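Local coordinates for protein subclass B3 metallo-beta-lactamase (Sphingobium indicum, PDB 7LUU) that probably hydrolyses beta-lactam antibiotics at a two-zinc active site, as a subclass B3 metallo-beta-lactamase, at residues 63-77 against 262-276. Numbering follows the deposited sequence. Where two conformers were deposited one is given.
With ZN (zinc ion), chain C.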
ATOM      1  N   ARG A  63     -17.914   2.196  -3.758  1.00 18.62           N
ATOM      2  CA  ARG A  63     -17.807   0.735  -3.888  1.00 15.55           C
ATOM      3  C   ARG A  63     -17.023   0.425  -5.154  1.00 21.92           C
ATOM      4  O   ARG A  63     -17.246   1.053  -6.207  1.00 25.03           O
ATOM      5  CB  ARG A  63     -19.197   0.070  -3.969  1.00 20.72           C
ATOM      6  CG  ARG A  63     -19.133  -1.465  -4.140  1.00 24.27           C
ATOM      7  CD  ARG A  63     -20.525  -2.015  -4.648  1.00 30.09           C
ATOM      8  NE  ARG A  63     -21.588  -1.464  -3.833  1.00 25.81           N
ATOM      9  CZ  ARG A  63     -21.855  -1.851  -2.601  1.00 31.14           C
ATOM     10  NH1 ARG A  63     -21.151  -2.818  -2.041  1.00 37.49           N
ATOM     11  NH2 ARG A  63     -22.847  -1.278  -1.914  1.00 41.72           N
ATOM     12  N   VAL A  64     -16.058  -0.488  -5.049  1.00 16.59           N
ATOM     13  CA  VAL A  64     -15.309  -0.977  -6.195  1.00 15.28           C
ATOM     14  C   VAL A  64     -16.104  -2.088  -6.848  1.00 18.19           C
ATOM     15  O   VAL A  64     -16.494  -2.006  -8.016  1.00 18.88           O
ATOM     16  CB  VAL A  64     -13.924  -1.485  -5.758  1.00 15.19           C
ATOM     17  CG1 VAL A  64     -13.098  -2.064  -6.919  1.00 18.61           C
ATOM     18  CG2 VAL A  64     -13.062  -0.301  -5.215  1.00 16.34           C
ATOM     19  N   PHE A  65     -16.354  -3.138  -6.082  1.00 17.08           N
ATOM     20  CA  PHE A  65     -17.124  -4.260  -6.575  1.00 17.68           C
ATOM     21  C   PHE A  65     -17.489  -5.068  -5.336  1.00 17.10           C
ATOM     22  O   PHE A  65     -16.677  -5.207  -4.420  1.00 16.88           O
ATOM     23  CB  PHE A  65     -16.318  -5.123  -7.553  1.00 19.04           C
ATOM     24  CG  PHE A  65     -17.122  -6.179  -8.208  1.00 24.01           C
ATOM     25  CD1 PHE A  65     -17.969  -5.842  -9.262  1.00 22.91           C
ATOM     26  CD2 PHE A  65     -17.029  -7.512  -7.807  1.00 23.53           C
ATOM     27  CE1 PHE A  65     -18.731  -6.821  -9.907  1.00 26.17           C
ATOM     28  CE2 PHE A  65     -17.804  -8.523  -8.479  1.00 23.20           C
ATOM     29  CZ  PHE A  65     -18.666  -8.162  -9.470  1.00 23.23           C
ATOM     30  N   GLY A  66     -18.714  -5.542  -5.284  1.00 20.30           N
ATOM     31  CA  GLY A  66     -18.959  -6.461  -4.169  1.00 19.04           C
ATOM     32  C   GLY A  66     -18.869  -5.750  -2.856  1.00 21.58           C
ATOM     33  O   GLY A  66     -19.317  -4.624  -2.698  1.00 24.86           O
ATOM     34  N   ASN A  67     -18.129  -6.406  -1.964  0.58 18.55           N
ATOM     35  CA  ASN A  67     -17.878  -6.023  -0.598  0.58 18.62           C
ATOM     36  C   ASN A  67     -16.713  -5.058  -0.439  0.58 17.99           C
ATOM     37  O   ASN A  67     -16.326  -4.774   0.688  0.58 16.09           O
ATOM     38  CB  ASN A  67     -17.624  -7.300   0.239  0.58 21.61           C
ATOM     39  CG  ASN A  67     -16.275  -8.096  -0.117  0.58 27.29           C
ATOM     40  OD1 ASN A  67     -15.550  -7.858  -1.089  0.58 14.81           O
ATOM     41  ND2 ASN A  67     -16.025  -9.133   0.696  0.58 29.07           N
ATOM     42  N   SER A  68     -16.149  -4.558  -1.538  1.00 15.31           N
ATOM     43  CA  SER A  68     -14.864  -3.878  -1.478  1.00 13.57           C
ATOM     44  C   SER A  68     -15.062  -2.441  -1.911  1.00 15.51           C
ATOM     45  O   SER A  68     -15.750  -2.172  -2.918  1.00 16.35           O
ATOM     46  CB  SER A  68     -13.869  -4.611  -2.456  1.00 14.54           C
ATOM     47  OG  SER A  68     -13.602  -5.931  -1.895  1.00 16.06           O
ATOM     48  N   TYR A  69     -14.410  -1.543  -1.188  1.00 13.31           N
ATOM     49  CA  TYR A  69     -14.618  -0.106  -1.344  1.00 14.63           C
ATOM     50  C   TYR A  69     -13.308   0.668  -1.350  1.00 13.42           C
ATOM     51  O   TYR A  69     -12.285   0.218  -0.858  1.00 14.24           O
ATOM     52  CB  TYR A  69     -15.454   0.462  -0.176  1.00 14.81           C
ATOM     53  CG  TYR A  69     -16.760  -0.237   0.030  1.00 15.16           C
ATOM     54  CD1 TYR A  69     -16.828  -1.469   0.689  1.00 16.24           C
ATOM     55  CD2 TYR A  69     -17.936   0.332  -0.434  1.00 18.21           C
ATOM     56  CE1 TYR A  69     -18.088  -2.124   0.907  1.00 17.13           C
ATOM     57  CE2 TYR A  69     -19.181  -0.314  -0.217  1.00 19.39           C
ATOM     58  CZ  TYR A  69     -19.244  -1.520   0.455  1.00 19.78           C
ATOM     59  OH  TYR A  69     -20.483  -2.167   0.646  1.00 21.17           O
ATOM     60  N   LEU A  70     -13.399   1.900  -1.823  1.00 14.13           N
ATOM     61  CA  LEU A  70     -12.309   2.873  -1.678  1.00 13.62           C
ATOM     62  C   LEU A  70     -12.702   3.957  -0.694  1.00 13.63           C
ATOM     63  O   LEU A  70     -13.792   4.552  -0.800  1.00 15.85           O
ATOM     64  CB  LEU A  70     -11.999   3.544  -3.015  1.00 13.82           C
ATOM     65  CG  LEU A  70     -11.324   2.514  -3.945  1.00 13.91           C
ATOM     66  CD1 LEU A  70     -11.115   3.067  -5.356  1.00 16.46           C
ATOM     67  CD2 LEU A  70     -10.006   1.875  -3.375  1.00 17.01           C
ATOM     68  N   VAL A  71     -11.805   4.236   0.247  1.00 13.00           N
ATOM     69  CA  VAL A  71     -12.070   5.278   1.265  1.00 13.86           C
ATOM     70  C   VAL A  71     -10.893   6.242   1.392  1.00 13.50           C
ATOM     71  O   VAL A  71     -10.781   6.997   2.359  1.00 15.83           O
ATOM     72  CB  VAL A  71     -12.400   4.679   2.642  1.00 13.08           C
ATOM     73  CG1 VAL A  71     -13.774   3.982   2.573  1.00 14.05           C
ATOM     74  CG2 VAL A  71     -11.284   3.719   3.147  1.00 13.86           C
ATOM     75  N   GLY A  72     -10.027   6.247   0.391  1.00 13.34           N
ATOM     76  CA  GLY A  72      -8.866   7.104   0.359  1.00 12.99           C
ATOM     77  C   GLY A  72      -9.090   8.433  -0.355  1.00 13.50           C
ATOM     78  O   GLY A  72     -10.124   9.108  -0.137  1.00 16.85           O
ATOM     79  N   PHE A  73      -8.061   8.902  -1.045  1.00 12.66           N
ATOM     80  CA  PHE A  73      -7.974  10.302  -1.510  1.00 15.69           C
ATOM     81  C   PHE A  73      -7.557  10.336  -2.976  1.00 18.42           C
ATOM     82  O   PHE A  73      -7.227   9.305  -3.553  1.00 18.45           O
ATOM     83  CB  PHE A  73      -6.943  11.055  -0.669  1.00 16.08           C
ATOM     84  CG  PHE A  73      -7.192  10.885   0.795  1.00 14.74           C
ATOM     85  CD1 PHE A  73      -8.112  11.706   1.414  1.00 17.18           C
ATOM     86  CD2 PHE A  73      -6.627   9.815   1.536  1.00 15.94           C
ATOM     87  CE1 PHE A  73      -8.407  11.531   2.760  1.00 21.54           C
ATOM     88  CE2 PHE A  73      -6.960   9.641   2.873  1.00 16.02           C
ATOM     89  CZ  PHE A  73      -7.830  10.478   3.500  1.00 17.85           C
ATOM     90  N   ALA A  74      -7.473  11.563  -3.556  1.00 16.91           N
ATOM     91  CA  ALA A  74      -7.148  11.629  -4.968  1.00 18.23           C
ATOM     92  C   ALA A  74      -5.771  11.083  -5.240  1.00 18.19           C
ATOM     93  O   ALA A  74      -5.537  10.480  -6.297  1.00 19.96           O
ATOM     94  CB  ALA A  74      -7.269  13.079  -5.462  1.00 20.27           C
ATOM     95  N   GLY A  75      -4.843  11.273  -4.317  1.00 16.16           N
ATOM     96  CA  GLY A  75      -3.459  10.872  -4.593  1.00 17.21           C
ATOM     97  C   GLY A  75      -2.947   9.653  -3.815  1.00 14.55           C
ATOM     98  O   GLY A  75      -1.789   9.231  -4.033  1.00 15.32           O
ATOM     99  N   LEU A  76      -3.776   9.068  -2.943  1.00 12.89           N
ATOM    100  CA  LEU A  76      -3.332   7.927  -2.100  1.00 12.23           C
ATOM    101  C   LEU A  76      -4.515   7.013  -1.930  1.00 13.19           C
ATOM    102  O   LEU A  76      -5.567   7.412  -1.400  1.00 16.07           O
ATOM    103  CB  LEU A  76      -2.841   8.448  -0.716  1.00 14.13           C
ATOM    104  CG  LEU A  76      -1.582   9.325  -0.732  1.00 16.41           C
ATOM    105  CD1 LEU A  76      -1.337   9.988   0.610  1.00 19.61           C
ATOM    106  CD2 LEU A  76      -0.382   8.438  -1.119  1.00 18.15           C
ATOM    107  N   SER A  77      -4.322   5.762  -2.304  1.00 12.65           N
ATOM    108  CA  SER A  77      -5.403   4.783  -2.213  1.00 11.98           C
ATOM    109  C   SER A  77      -5.475   4.194  -0.817  1.00 12.73           C
ATOM    110  O   SER A  77      -4.450   3.826  -0.231  1.00 13.72           O
ATOM    111  CB  SER A  77      -5.180   3.636  -3.208  1.00 11.47           C
ATOM    112  OG  SER A  77      -5.143   4.173  -4.545  1.00 13.74           O
ATOM    113  N   ILE A 262      -9.168  -6.317 -11.372  1.00 15.15           N
ATOM    114  CA  ILE A 262      -9.234  -4.945 -10.927  1.00 14.18           C
ATOM    115  C   ILE A 262      -7.884  -4.646 -10.297  1.00 15.52           C
ATOM    116  O   ILE A 262      -7.416  -5.443  -9.472  1.00 14.46           O
ATOM    117  CB  ILE A 262     -10.363  -4.744  -9.915  1.00 14.46           C
ATOM    118  CG1 ILE A 262     -11.692  -4.816 -10.643  1.00 16.85           C
ATOM    119  CG2 ILE A 262     -10.224  -3.323  -9.189  1.00 17.50           C
ATOM    120  CD1 ILE A 262     -12.885  -4.771  -9.625  1.00 17.19           C
ATOM    121  N   LEU A 263      -7.278  -3.502 -10.669  1.00 13.40           N
ATOM    122  CA  LEU A 263      -5.991  -3.069 -10.098  1.00 13.53           C
ATOM    123  C   LEU A 263      -6.208  -1.761  -9.364  1.00 12.75           C
ATOM    124  O   LEU A 263      -6.666  -0.768  -9.962  1.00 12.72           O
ATOM    125  CB  LEU A 263      -4.964  -2.868 -11.245  1.00 13.15           C
ATOM    126  CG  LEU A 263      -3.683  -2.149 -10.774  1.00 14.16           C
ATOM    127  CD1 LEU A 263      -2.912  -2.985  -9.720  1.00 18.55           C
ATOM    128  CD2 LEU A 263      -2.825  -1.813 -11.968  1.00 15.33           C
ATOM    129  N   ILE A 264      -5.917  -1.756  -8.067  1.00 12.57           N
ATOM    130  CA  ILE A 264      -5.873  -0.511  -7.273  1.00 13.64           C
ATOM    131  C   ILE A 264      -4.411  -0.257  -6.981  1.00 14.37           C
ATOM    132  O   ILE A 264      -3.774  -1.102  -6.360  1.00 16.47           O
ATOM    133  CB  ILE A 264      -6.637  -0.657  -5.950  1.00 12.69           C
ATOM    134  CG1 ILE A 264      -8.124  -0.931  -6.196  1.00 13.53           C
ATOM    135  CG2 ILE A 264      -6.471   0.657  -5.104  1.00 14.78           C
ATOM    136  CD1 ILE A 264      -8.824  -1.542  -4.965  1.00 14.13           C
ATOM    137  N   SER A 265      -3.867   0.884  -7.435  1.00 12.32           N
ATOM    138  CA  SER A 265      -2.436   1.209  -7.193  1.00 11.97           C
ATOM    139  C   SER A 265      -2.325   2.100  -5.944  1.00 12.97           C
ATOM    140  O   SER A 265      -3.082   3.050  -5.813  1.00 13.85           O
ATOM    141  CB  SER A 265      -1.924   1.978  -8.446  1.00 15.19           C
ATOM    142  OG  SER A 265      -0.659   2.547  -8.176  1.00 21.68           O
ATOM    143  N   ALA A 266      -1.365   1.823  -5.048  1.00 12.25           N
ATOM    144  CA  ALA A 266      -1.181   2.671  -3.844  1.00 14.05           C
ATOM    145  C   ALA A 266      -1.165   4.180  -4.168  1.00 14.57           C
ATOM    146  O   ALA A 266      -1.854   4.968  -3.514  1.00 14.41           O
ATOM    147  CB  ALA A 266       0.125   2.305  -3.155  1.00 11.89           C
ATOM    148  N   HIS A 267      -0.404   4.610  -5.182  1.00 12.85           N
ATOM    149  CA  HIS A 267      -0.629   5.930  -5.774  1.00 12.06           C
ATOM    150  C   HIS A 267      -1.516   5.714  -6.999  1.00 13.96           C
ATOM    151  O   HIS A 267      -1.024   5.161  -7.991  1.00 13.14           O
ATOM    152  CB  HIS A 267       0.725   6.519  -6.223  1.00 12.96           C
ATOM    153  CG  HIS A 267       1.607   6.920  -5.074  1.00 14.32           C
ATOM    154  ND1 HIS A 267       1.521   8.174  -4.490  1.00 19.08           N
ATOM    155  CD2 HIS A 267       2.527   6.236  -4.371  1.00 17.31           C
ATOM    156  CE1 HIS A 267       2.391   8.250  -3.506  1.00 17.31           C
ATOM    157  NE2 HIS A 267       2.990   7.073  -3.375  1.00 15.91           N
ATOM    158  N   PRO A 268      -2.771   6.146  -7.016  1.00 14.10           N
ATOM    159  CA  PRO A 268      -3.664   5.700  -8.101  1.00 16.77           C
ATOM    160  C   PRO A 268      -3.238   6.250  -9.466  1.00 15.88           C
ATOM    161  O   PRO A 268      -3.421   5.552 -10.470  1.00 17.66           O
ATOM    162  CB  PRO A 268      -5.039   6.197  -7.666  1.00 19.21           C
ATOM    163  CG  PRO A 268      -4.771   7.204  -6.583  1.00 18.01           C
ATOM    164  CD  PRO A 268      -3.457   6.883  -5.935  1.00 14.74           C
ATOM    165  N   ASP A 269      -2.536   7.362  -9.503  1.00 16.51           N
ATOM    166  CA  ASP A 269      -2.103   7.894 -10.810  1.00 17.00           C
ATOM    167  C   ASP A 269      -1.078   7.002 -11.505  1.00 22.56           C
ATOM    168  O   ASP A 269      -0.940   7.050 -12.748  1.00 22.11           O
ATOM    169  CB  ASP A 269      -1.544   9.291 -10.630  1.00 26.76           C
ATOM    170  CG  ASP A 269      -0.591   9.417  -9.406  1.00 41.79           C
ATOM    171  OD1 ASP A 269      -1.014   9.224  -8.183  1.00 35.30           O
ATOM    172  OD2 ASP A 269       0.593   9.762  -9.703  1.00 46.80           O
ATOM    173  N   ASN A 270      -0.389   6.136 -10.760  1.00 20.54           N
ATOM    174  CA  ASN A 270       0.522   5.188 -11.404  1.00 18.79           C
ATOM    175  C   ASN A 270      -0.209   4.215 -12.306  1.00 22.68           C
ATOM    176  O   ASN A 270       0.404   3.642 -13.225  1.00 26.95           O
ATOM    177  CB  ASN A 270       1.289   4.334 -10.358  1.00 16.73           C
ATOM    178  CG  ASN A 270       2.242   5.140  -9.483  1.00 21.17           C
ATOM    179  OD1 ASN A 270       2.853   4.568  -8.558  1.00 19.41           O
ATOM    180  ND2 ASN A 270       2.373   6.446  -9.754  1.00 22.78           N
ATOM    181  N   ALA A 271      -1.457   3.892 -12.000  1.00 20.25           N
ATOM    182  CA  ALA A 271      -2.223   2.989 -12.833  1.00 23.84           C
ATOM    183  C   ALA A 271      -3.069   3.753 -13.850  1.00 25.30           C
ATOM    184  O   ALA A 271      -3.764   3.126 -14.667  1.00 29.75           O
ATOM    185  CB  ALA A 271      -3.119   2.109 -12.003  1.00 21.60           C
ATOM    186  N   GLY A 272      -3.059   5.065 -13.805  1.00 22.96           N
ATOM    187  CA  GLY A 272      -3.819   5.723 -14.840  1.00 22.25           C
ATOM    188  C   GLY A 272      -4.897   6.644 -14.325  1.00 22.43           C
ATOM    189  O   GLY A 272      -4.867   7.070 -13.185  1.00 21.69           O
ATOM    190  N   ALA A 273      -5.793   7.002 -15.216  1.00 18.71           N
ATOM    191  CA  ALA A 273      -6.856   7.951 -14.882  1.00 18.88           C
ATOM    192  C   ALA A 273      -7.878   7.268 -13.984  1.00 20.63           C
ATOM    193  O   ALA A 273      -8.255   6.122 -14.215  1.00 27.59           O
ATOM    194  CB  ALA A 273      -7.537   8.395 -16.176  1.00 18.59           C
ATOM    195  N   GLY A 274      -8.387   7.981 -13.027  1.00 22.29           N
ATOM    196  CA  GLY A 274      -9.404   7.290 -12.250  1.00 24.35           C
ATOM    197  C   GLY A 274      -8.787   6.541 -11.081  1.00 19.75           C
ATOM    198  O   GLY A 274      -7.573   6.500 -10.875  1.00 22.31           O
ATOM    199  N   ARG A 275      -9.662   5.943 -10.296  1.00 14.21           N
ATOM    200  CA  ARG A 275      -9.274   5.411  -9.004  1.00 12.93           C
ATOM    201  C   ARG A 275      -8.845   3.962  -9.046  1.00 14.99           C
ATOM    202  O   ARG A 275      -8.219   3.493  -8.081  1.00 15.86           O
ATOM    203  CB  ARG A 275     -10.459   5.511  -8.047  1.00 15.82           C
ATOM    204  CG  ARG A 275     -11.026   6.937  -8.016  1.00 17.99           C
ATOM    205  CD  ARG A 275     -12.092   7.102  -6.912  1.00 15.29           C
ATOM    206  NE  ARG A 275     -11.518   7.047  -5.564  1.00 16.96           N
ATOM    207  CZ  ARG A 275     -12.256   7.172  -4.466  1.00 17.32           C
ATOM    208  NH1 ARG A 275     -13.592   7.290  -4.596  1.00 16.88           N
ATOM    209  NH2 ARG A 275     -11.664   7.205  -3.267  1.00 16.66           N
ATOM    210  N   TYR A 276      -9.259   3.215 -10.069  1.00 13.77           N
ATOM    211  CA  TYR A 276      -8.721   1.883 -10.267  1.00 13.80           C
ATOM    212  C   TYR A 276      -8.827   1.545 -11.740  1.00 17.28           C
ATOM    213  O   TYR A 276      -9.595   2.178 -12.469  1.00 17.00           O
ATOM    214  CB  TYR A 276      -9.470   0.818  -9.397  1.00 15.97           C
ATOM    215  CG  TYR A 276     -11.002   0.712  -9.593  1.00 16.79           C
ATOM    216  CD1 TYR A 276     -11.887   1.559  -8.850  1.00 15.24           C
ATOM    217  CD2 TYR A 276     -11.534  -0.225 -10.485  1.00 15.90           C
ATOM    218  CE1 TYR A 276     -13.297   1.439  -8.998  1.00 15.26           C
ATOM    219  CE2 TYR A 276     -12.934  -0.371 -10.611  1.00 16.99           C
ATOM    220  CZ  TYR A 276     -13.778   0.470  -9.841  1.00 17.01           C
ATOM    221  OH  TYR A 276     -15.131   0.370  -9.986  1.00 21.28           O
TER
HETATM  222 ZN    ZN C 302       4.208   6.480  -1.852  1.00 16.80          ZN
HETATM  223  O   HOH W   1     -16.577   1.809  -8.617  1.00 29.32           O
HETATM  224  O   HOH W   2     -12.727   8.269  -0.776  1.00 15.56           O
HETATM  225  O   HOH W   3      -8.704   7.123  -3.665  1.00 23.86           O
HETATM  226  O   HOH W   4       0.006  10.251  -5.812  1.00 22.58           O
HETATM  227  O   HOH W   5      -7.736   4.557  -5.540  1.00 15.36           O
HETATM  228  O   HOH W   6       6.133   6.330  -0.685  1.00 19.96           O
HETATM  229  O   HOH W   7       5.009   4.932  -2.971  1.00 21.00           O
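The axes of strands 63-65 and 262-265 approach to 9.6 Å, their directions 140° apart, and the one direct backbone hydrogen bond between the segments runs from Ser77 N to Ala266 O at 2.9 Å, nearly straight at 173°. The Ser77 hydroxyl gives its proton to Ser265 O, somewhat tilted from that carbonyl's plane, and takes one from a water that also bonds Arg275 O. Pro268 packs against the backbone leading to Ser77, its CG 3.4 Å from Ala74 O. At the other end, Val64 CG1 stands over the centre of the Tyr276 ring, a CH-pi contact 3.9 Å from the centroid, while also touching Ile262 CD1. One water joins Tyr276 OH to Arg63 O. A classic beta bulge sets Val64 and Phe65 together opposite Ser68. Leu70 fills the middle: CD2 meets Ile264 CD1, CD1 meets Tyr276 CD1 at 3.9 Å, and CB lies over one face of the Arg275 guanidinium. These residues form part of the interface between the two sheets of the metallo-beta-lactamase alpha-beta/beta-alpha sandwich. A bend at chi3 (69°) turns the Arg275 guanidinium over Leu70; NH2 reaches Gly72 O and Phe73 O through two waters, while NH1 bonds Pro60 O and forms a salt bridge with Glu62. Beside the zinc, Leu76 CD2 packs obliquely against His267 CE1 at 3.7 Å. His267 ND1 donates to an in-plane water that in turn donates to Gly75 O and Asp269 OD1, a second shell that probably steadies the ring's rotation; NE2 binds zinc at 2.0 Å, alongside Asp126 and His127.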